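Long-range contacts in ATP-dependent 6-phosphofructokinase isozyme 2 (Escherichia coli, PDB 3UMO), which catalyses the ATP-dependent phosphorylation of fructose 6-phosphate to fructose 1,6-bisphosphate, the first committing step of glycolysis, and works as a homodimer: residues 162-166 with 181-185; 218-222 with 232-236. One frame throughout, in Å; residues are numbered along the deposited sequence.

Contact 1: residues 162-166 with 181-185; sequences RCIVD and IELVK. With ATP (adenosine-5'-triphosphate), chain E.
E182 reaches back along the strand 162-166 to R162 at its start. Its CB lies against the carbonyl oxygen of C163, and CG follows at 3.5 Å from the CB of R162, aliphatic against aliphatic. A bend at the second torsion (chi2 -80°) then turns the carboxylate onto the guanidinium edge, the two planes nearly perpendicular at 86°. OE2 forms a long salt bridge there, 3.4 Å from NH2 of R162 and equally far from NE, both bonds weak; stronger partners lie outside, K219 for OE1 and R220 for OE2, so three basic residues gather round this buried carboxylate.

Between the backbones the bonds run in parallel register. E182 N donates to C163 O, V165 N to L183 O at 2.9 Å, and K185 N to V165 O. I164 and L183 share one face of the sheet, CG2 against CD2 at 4.0 Å; V165 and V184 share the other. CG2 of V165 also meets CG2 of I181 at 3.9 Å, the two side chains crossing at about a right angle.

At the C-terminal ends, D166 and K185 run side by side, and OD1 of D166 touches CE of K185. The lysine chain, bent at its last two torsions, brings NZ to ATP O2B at 2.9 Å; NZ also donates to S224 and to a water that lies unusually close to OD2 of D166, a contact best taken as doubtful. This is the right-handed beta-alpha-beta crossover of the ribokinase fold, 162-166 and 183-184 joined through helix 169-175, with the nucleotide phosphates met at the C-terminal strand ends.

Contact 2: residues 218-222 with 232-236; sequences AKRVV and GVDSE
With CG placed beside its own backbone N (chi1 -50°) and the chain extended from there to NE, R220 runs alongside D234, whose first torsion of -110° lies away from the usual staggered values. OD1 of the aspartate thereby comes 3.4 Å from CG of R220, meeting the aliphatic part of the chain. The charged end is farther off: NE of R220 is 4.4 Å from OD1, which sits well out of the guanidinium plane, so any attraction is probably one of charge. R220 spends NH1 on E182, as K219 does its NZ.

Two backbone bonds link V221 and V233, the hydrogen-bonded pair of this antiparallel ladder. V221 N donates to V233 O at 3.1 Å, and V233 N returns a bond of 2.8 Å to V221 O. The valine side chains lie on the sheet face covered by helix 204-214. In the following non-hydrogen-bonded pair the CA atoms of V222 and G232 are 4.2 Å apart, and CG2 of V222 rests against the CA of the glycine. Beyond the R220-D234 pair the chains diverge, and a water bridges them, donating to K219 O at 2.6 Å and weakly accepting from S235 N. The pairing forms the open end of a beta hairpin, 221-224 with 230-233, whose turn end, from S224 at the close of the first strand through G229, binds ATP.

The two contacts follow one another along the chain, with centres about 10 Å apart, and join edge to edge through the 181-185 and 218-222 segments. I181 O lies 2.7 Å from K219 N and V184 O 3.0 Å from V222 N, both probable hydrogen bonds, so backbone pairing carries on from the parallel sheet of contact 1 into the hairpin of contact 2. Packing adds to this: CD1 of L183 meets CG2 of V222 at 3.7 Å, and CG of K185 meets V222 O at 3.3 Å. Contact 1 reaches ATP directly through K185, whereas in contact 2 the nearest atoms of the V222 side chain and a bound ATP remain about 7 Å apart.

Contact 1: residues 162-166 with 181-185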
ATOM      1  N   ARG A 162      -9.608   1.124 -44.484  1.00 28.98           N
ATOM      2  CA  ARG A 162      -8.542   0.299 -43.930  1.00 29.17           C
ATOM      3  C   ARG A 162      -8.600   0.348 -42.404  1.00 26.21           C
ATOM      4  O   ARG A 162      -8.456   1.413 -41.808  1.00 25.45           O
ATOM      5  CB  ARG A 162      -7.181   0.763 -44.457  1.00 28.45           C
ATOM      6  CG  ARG A 162      -7.060   0.692 -45.986  1.00 32.94           C
ATOM      7  CD  ARG A 162      -5.816   1.421 -46.488  1.00 42.86           C
ATOM      8  NE  ARG A 162      -4.590   0.657 -46.275  1.00 45.10           N
ATOM      9  CZ  ARG A 162      -3.364   1.154 -46.411  1.00 51.27           C
ATOM     10  NH1 ARG A 162      -3.192   2.425 -46.752  1.00 51.17           N
ATOM     11  NH2 ARG A 162      -2.306   0.381 -46.199  1.00 58.19           N
ATOM     12  N   CYS A 163      -8.825  -0.803 -41.775  1.00 25.41           N
ATOM     13  CA  CYS A 163      -9.074  -0.832 -40.335  1.00 24.79           C
ATOM     14  C   CYS A 163      -7.881  -1.271 -39.492  1.00 25.92           C
ATOM     15  O   CYS A 163      -7.217  -2.269 -39.788  1.00 28.76           O
ATOM     16  CB  CYS A 163     -10.287  -1.714 -40.029  1.00 26.75           C
ATOM     17  SG  CYS A 163     -11.830  -1.074 -40.725  1.00 30.39           S
ATOM     18  N   ILE A 164      -7.622  -0.503 -38.436  1.00 21.45           N
ATOM     19  CA  ILE A 164      -6.598  -0.825 -37.456  1.00 18.26           C
ATOM     20  C   ILE A 164      -7.313  -1.035 -36.130  1.00 28.32           C
ATOM     21  O   ILE A 164      -8.200  -0.259 -35.767  1.00 22.62           O
ATOM     22  CB  ILE A 164      -5.580   0.327 -37.343  1.00 19.65           C
ATOM     23  CG1 ILE A 164      -4.817   0.473 -38.666  1.00 23.27           C
ATOM     24  CG2 ILE A 164      -4.621   0.104 -36.177  1.00 21.27           C
ATOM     25  CD1 ILE A 164      -3.881   1.676 -38.706  1.00 25.50           C
ATOM     26  N   VAL A 165      -6.954  -2.098 -35.417  1.00 21.61           N
ATOM     27  CA  VAL A 165      -7.670  -2.449 -34.192  1.00 18.20           C
ATOM     28  C   VAL A 165      -6.741  -2.530 -32.986  1.00 20.26           C
ATOM     29  O   VAL A 165      -5.684  -3.154 -33.047  1.00 21.96           O
ATOM     30  CB  VAL A 165      -8.411  -3.797 -34.347  1.00 23.26           C
ATOM     31  CG1 VAL A 165      -9.111  -4.184 -33.044  1.00 30.06           C
ATOM     32  CG2 VAL A 165      -9.413  -3.738 -35.502  1.00 24.78           C
ATOM     33  N   ASP A 166      -7.134  -1.878 -31.891  1.00 19.03           N
ATOM     34  CA  ASP A 166      -6.436  -2.017 -30.617  1.00 19.45           C
ATOM     35  C   ASP A 166      -7.489  -2.158 -29.526  1.00 20.91           C
ATOM     36  O   ASP A 166      -8.154  -1.189 -29.168  1.00 23.23           O
ATOM     37  CB  ASP A 166      -5.540  -0.804 -30.359  1.00 18.11           C
ATOM     38  CG  ASP A 166      -4.741  -0.924 -29.070  1.00 22.53           C
ATOM     39  OD1 ASP A 166      -3.965   0.010 -28.780  1.00 22.06           O
ATOM     40  OD2 ASP A 166      -4.884  -1.940 -28.349  1.00 27.05           O
ATOM     41  N   ILE A 181      -7.906  -7.542 -41.362  1.00 32.57           N
ATOM     42  CA  ILE A 181      -7.597  -6.337 -40.607  1.00 26.51           C
ATOM     43  C   ILE A 181      -6.215  -5.854 -41.039  1.00 27.20           C
ATOM     44  O   ILE A 181      -5.289  -6.652 -41.150  1.00 29.69           O
ATOM     45  CB  ILE A 181      -7.575  -6.623 -39.092  1.00 33.56           C
ATOM     46  CG1 ILE A 181      -8.917  -7.194 -38.622  1.00 40.75           C
ATOM     47  CG2 ILE A 181      -7.187  -5.377 -38.297  1.00 30.58           C
ATOM     48  CD1 ILE A 181     -10.111  -6.306 -38.898  1.00 43.69           C
ATOM     49  N   GLU A 182      -6.069  -4.554 -41.285  1.00 24.95           N
ATOM     50  CA  GLU A 182      -4.792  -4.017 -41.752  1.00 26.50           C
ATOM     51  C   GLU A 182      -3.686  -4.163 -40.710  1.00 23.44           C
ATOM     52  O   GLU A 182      -2.546  -4.498 -41.035  1.00 25.76           O
ATOM     53  CB  GLU A 182      -4.938  -2.543 -42.142  1.00 28.43           C
ATOM     54  CG  GLU A 182      -5.776  -2.308 -43.389  1.00 40.69           C
ATOM     55  CD  GLU A 182      -5.008  -2.557 -44.675  1.00 49.51           C
ATOM     56  OE1 GLU A 182      -5.623  -3.037 -45.651  1.00 52.78           O
ATOM     57  OE2 GLU A 182      -3.796  -2.256 -44.713  1.00 50.28           O
ATOM     58  N   LEU A 183      -4.035  -3.905 -39.456  1.00 22.74           N
ATOM     59  CA  LEU A 183      -3.064  -3.916 -38.376  1.00 26.21           C
ATOM     60  C   LEU A 183      -3.766  -4.109 -37.049  1.00 22.01           C
ATOM     61  O   LEU A 183      -4.775  -3.463 -36.776  1.00 22.64           O
ATOM     62  CB  LEU A 183      -2.302  -2.588 -38.338  1.00 19.07           C
ATOM     63  CG  LEU A 183      -1.384  -2.319 -37.144  1.00 25.40           C
ATOM     64  CD1 LEU A 183      -0.206  -3.272 -37.138  1.00 26.71           C
ATOM     65  CD2 LEU A 183      -0.902  -0.866 -37.156  1.00 30.29           C
ATOM     66  N   VAL A 184      -3.225  -4.991 -36.218  1.00 22.05           N
ATOM     67  CA  VAL A 184      -3.707  -5.125 -34.848  1.00 17.50           C
ATOM     68  C   VAL A 184      -2.511  -4.991 -33.897  1.00 19.18           C
ATOM     69  O   VAL A 184      -1.423  -5.487 -34.200  1.00 20.66           O
ATOM     70  CB  VAL A 184      -4.462  -6.472 -34.642  1.00 23.94           C
ATOM     71  CG1 VAL A 184      -3.540  -7.662 -34.886  1.00 24.62           C
ATOM     72  CG2 VAL A 184      -5.096  -6.536 -33.250  1.00 24.77           C
ATOM     73  N   LYS A 185      -2.698  -4.295 -32.775  1.00 18.35           N
ATOM     74  CA  LYS A 185      -1.630  -4.150 -31.782  1.00 16.75           C
ATOM     75  C   LYS A 185      -2.020  -4.710 -30.416  1.00 17.52           C
ATOM     76  O   LYS A 185      -2.374  -3.961 -29.499  1.00 19.67           O
ATOM     77  CB  LYS A 185      -1.134  -2.693 -31.616  1.00 19.63           C
ATOM     78  CG  LYS A 185       0.147  -2.623 -30.732  1.00 16.45           C
ATOM     79  CD  LYS A 185       0.309  -1.335 -29.928  1.00 16.59           C
ATOM     80  CE  LYS A 185      -0.704  -1.218 -28.780  1.00 17.14           C
ATOM     81  NZ  LYS A 185      -0.666  -2.376 -27.835  1.00 16.92           N
TER
HETATM   82  PG  ATP E 313      -1.152   0.822 -22.725  1.00 17.63           P
HETATM   83  O1G ATP E 313      -2.402   0.655 -23.515  1.00 16.36           O
HETATM   84  O2G ATP E 313      -0.932   2.330 -22.655  1.00 15.88           O
HETATM   85  O3G ATP E 313      -1.225   0.222 -21.364  1.00 19.75           O
HETATM   86  PB  ATP E 313       0.117  -1.221 -24.042  1.00 18.74           P
HETATM   87  O1B ATP E 313       0.083  -2.235 -22.858  1.00 16.74           O
HETATM   88  O2B ATP E 313      -0.950  -1.483 -25.126  1.00 17.93           O
HETATM   89  O3B ATP E 313       0.069   0.289 -23.531  1.00 15.99           O
HETATM   90  PA  ATP E 313       2.980  -1.394 -24.297  1.00 17.07           P
HETATM   91  O1A ATP E 313       3.033  -1.472 -22.799  1.00 16.55           O
HETATM   92  O2A ATP E 313       3.721  -2.537 -24.992  1.00 17.17           O
HETATM   93  O3A ATP E 313       1.511  -1.341 -24.797  1.00 14.62           O
HETATM   94  O5' ATP E 313       3.580   0.037 -24.721  1.00 18.61           O
HETATM   95  C5' ATP E 313       3.812   0.307 -26.062  1.00 20.38           C
HETATM   96  C4' ATP E 313       5.141   0.794 -26.426  1.00 17.33           C
HETATM   97  O4' ATP E 313       5.508   1.834 -25.493  1.00 15.49           O
HETATM   98  C3' ATP E 313       6.188  -0.223 -26.237  1.00 19.31           C
HETATM   99  O3' ATP E 313       6.295  -1.054 -27.330  1.00 17.19           O
HETATM  100  C2' ATP E 313       7.393   0.591 -26.003  1.00 20.59           C
HETATM  101  O2' ATP E 313       7.821   1.150 -27.177  1.00 19.73           O
HETATM  102  C1' ATP E 313       6.864   1.674 -25.145  1.00 15.43           C
HETATM  103  N9  ATP E 313       6.985   1.347 -23.725  1.00 16.36           N
HETATM  104  C8  ATP E 313       6.012   0.857 -22.935  1.00 19.83           C
HETATM  105  N7  ATP E 313       6.535   0.690 -21.695  1.00 17.30           N
HETATM  106  C5  ATP E 313       7.829   1.074 -21.706  1.00 18.10           C
HETATM  107  C6  ATP E 313       8.833   1.125 -20.733  1.00 21.70           C
HETATM  108  N6  ATP E 313       8.572   0.688 -19.321  1.00 19.59           N
HETATM  109  N1  ATP E 313      10.049   1.573 -21.091  1.00 16.90           N
HETATM  110  C2  ATP E 313      10.306   1.968 -22.350  1.00 17.83           C
HETATM  111  N3  ATP E 313       9.363   1.932 -23.295  1.00 17.78           N
HETATM  112  C4  ATP E 313       8.125   1.496 -23.004  1.00 17.97           C
HETATM  113  O   HOH W   1      -3.329  -2.391 -26.490  1.00 15.69           O

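Contact 2: residues 218-222 with 232-236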
ATOM      1  N   ALA A 218      -5.340 -10.837 -39.746  1.00 29.64           N
ATOM      2  CA  ALA A 218      -4.728  -9.517 -39.843  1.00 27.10           C
ATOM      3  C   ALA A 218      -3.574  -9.549 -40.835  1.00 29.72           C
ATOM      4  O   ALA A 218      -2.871 -10.557 -40.946  1.00 32.66           O
ATOM      5  CB  ALA A 218      -4.247  -9.039 -38.472  1.00 24.90           C
ATOM      6  N   LYS A 219      -3.385  -8.451 -41.560  1.00 30.29           N
ATOM      7  CA  LYS A 219      -2.260  -8.342 -42.488  1.00 29.19           C
ATOM      8  C   LYS A 219      -0.964  -8.149 -41.714  1.00 29.61           C
ATOM      9  O   LYS A 219       0.079  -8.700 -42.066  1.00 29.51           O
ATOM     10  CB  LYS A 219      -2.472  -7.176 -43.456  1.00 25.88           C
ATOM     11  CG  LYS A 219      -3.640  -7.383 -44.429  1.00 34.03           C
ATOM     12  CD  LYS A 219      -3.636  -6.321 -45.528  1.00 47.99           C
ATOM     13  CE  LYS A 219      -4.774  -6.518 -46.525  1.00 54.92           C
ATOM     14  NZ  LYS A 219      -6.093  -6.125 -45.959  1.00 61.12           N
ATOM     15  N   ARG A 220      -1.049  -7.359 -40.652  1.00 24.15           N
ATOM     16  CA  ARG A 220       0.094  -7.060 -39.809  1.00 25.82           C
ATOM     17  C   ARG A 220      -0.293  -7.198 -38.346  1.00 21.83           C
ATOM     18  O   ARG A 220      -1.358  -6.739 -37.931  1.00 28.06           O
ATOM     19  CB  ARG A 220       0.575  -5.634 -40.067  1.00 26.52           C
ATOM     20  CG  ARG A 220       0.788  -5.299 -41.538  1.00 29.43           C
ATOM     21  CD  ARG A 220       1.012  -3.803 -41.719  1.00 35.88           C
ATOM     22  NE  ARG A 220       1.014  -3.425 -43.130  1.00 37.42           N
ATOM     23  CZ  ARG A 220      -0.085  -3.233 -43.855  1.00 44.49           C
ATOM     24  NH1 ARG A 220      -1.285  -3.388 -43.307  1.00 34.00           N
ATOM     25  NH2 ARG A 220       0.015  -2.892 -45.132  1.00 47.28           N
ATOM     26  N   VAL A 221       0.577  -7.835 -37.572  1.00 20.89           N
ATOM     27  CA  VAL A 221       0.382  -7.953 -36.137  1.00 17.59           C
ATOM     28  C   VAL A 221       1.607  -7.364 -35.465  1.00 20.23           C
ATOM     29  O   VAL A 221       2.737  -7.793 -35.718  1.00 21.92           O
ATOM     30  CB  VAL A 221       0.210  -9.421 -35.696  1.00 23.42           C
ATOM     31  CG1 VAL A 221       0.183  -9.520 -34.166  1.00 24.29           C
ATOM     32  CG2 VAL A 221      -1.060 -10.006 -36.293  1.00 23.13           C
ATOM     33  N   VAL A 222       1.398  -6.357 -34.635  1.00 18.22           N
ATOM     34  CA  VAL A 222       2.499  -5.832 -33.853  1.00 16.56           C
ATOM     35  C   VAL A 222       2.214  -6.124 -32.392  1.00 17.48           C
ATOM     36  O   VAL A 222       1.302  -5.542 -31.806  1.00 23.42           O
ATOM     37  CB  VAL A 222       2.696  -4.320 -34.086  1.00 17.36           C
ATOM     38  CG1 VAL A 222       3.812  -3.776 -33.190  1.00 19.36           C
ATOM     39  CG2 VAL A 222       3.021  -4.064 -35.551  1.00 24.72           C
ATOM     40  N   GLY A 232       6.982  -7.099 -34.707  1.00 19.99           N
ATOM     41  CA  GLY A 232       6.100  -6.871 -35.835  1.00 22.22           C
ATOM     42  C   GLY A 232       6.165  -8.033 -36.805  1.00 24.20           C
ATOM     43  O   GLY A 232       7.250  -8.493 -37.167  1.00 23.28           O
ATOM     44  N   VAL A 233       4.997  -8.516 -37.218  1.00 24.56           N
ATOM     45  CA  VAL A 233       4.921  -9.667 -38.111  1.00 32.30           C
ATOM     46  C   VAL A 233       4.092  -9.356 -39.360  1.00 29.66           C
ATOM     47  O   VAL A 233       3.035  -8.721 -39.270  1.00 25.06           O
ATOM     48  CB  VAL A 233       4.360 -10.906 -37.370  1.00 37.84           C
ATOM     49  CG1 VAL A 233       4.057 -12.034 -38.335  1.00 47.72           C
ATOM     50  CG2 VAL A 233       5.343 -11.373 -36.308  1.00 42.55           C
ATOM     51  N   ASP A 234       4.610  -9.796 -40.510  1.00 27.30           N
ATOM     52  CA  ASP A 234       3.985  -9.660 -41.817  1.00 36.45           C
ATOM     53  C   ASP A 234       3.826 -11.050 -42.401  1.00 32.38           C
ATOM     54  O   ASP A 234       4.193 -12.041 -41.772  1.00 31.82           O
ATOM     55  CB  ASP A 234       4.922  -8.907 -42.761  1.00 43.17           C
ATOM     56  CG  ASP A 234       4.422  -7.534 -43.105  1.00 51.77           C
ATOM     57  OD1 ASP A 234       3.235  -7.249 -42.841  1.00 65.80           O
ATOM     58  OD2 ASP A 234       5.221  -6.744 -43.649  1.00 46.19           O
ATOM     59  N   SER A 235       3.321 -11.122 -43.628  1.00 37.72           N
ATOM     60  CA  SER A 235       3.317 -12.381 -44.354  1.00 41.11           C
ATOM     61  C   SER A 235       4.735 -12.691 -44.830  1.00 43.05           C
ATOM     62  O   SER A 235       5.045 -13.828 -45.185  1.00 46.37           O
ATOM     63  CB  SER A 235       2.361 -12.322 -45.552  1.00 45.14           C
ATOM     64  OG  SER A 235       2.799 -11.381 -46.522  1.00 44.95           O
ATOM     65  N   GLU A 236       5.595 -11.675 -44.817  1.00 36.17           N
ATOM     66  CA  GLU A 236       6.946 -11.799 -45.357  1.00 41.85           C
ATOM     67  C   GLU A 236       8.043 -11.493 -44.342  1.00 41.50           C
ATOM     68  O   GLU A 236       9.181 -11.938 -44.496  1.00 42.96           O
ATOM     69  CB  GLU A 236       7.114 -10.871 -46.562  1.00 53.71           C
ATOM     70  CG  GLU A 236       6.155 -11.160 -47.706  1.00 68.32           C
ATOM     71  CD  GLU A 236       6.078 -10.015 -48.695  1.00 79.49           C
ATOM     72  OE1 GLU A 236       6.877  -9.063 -48.565  1.00 81.79           O
ATOM     73  OE2 GLU A 236       5.215 -10.064 -49.597  1.00 83.84           O
TER
HETATM   74  O   HOH W   2       0.508  -9.780 -44.356  1.00 34.51           O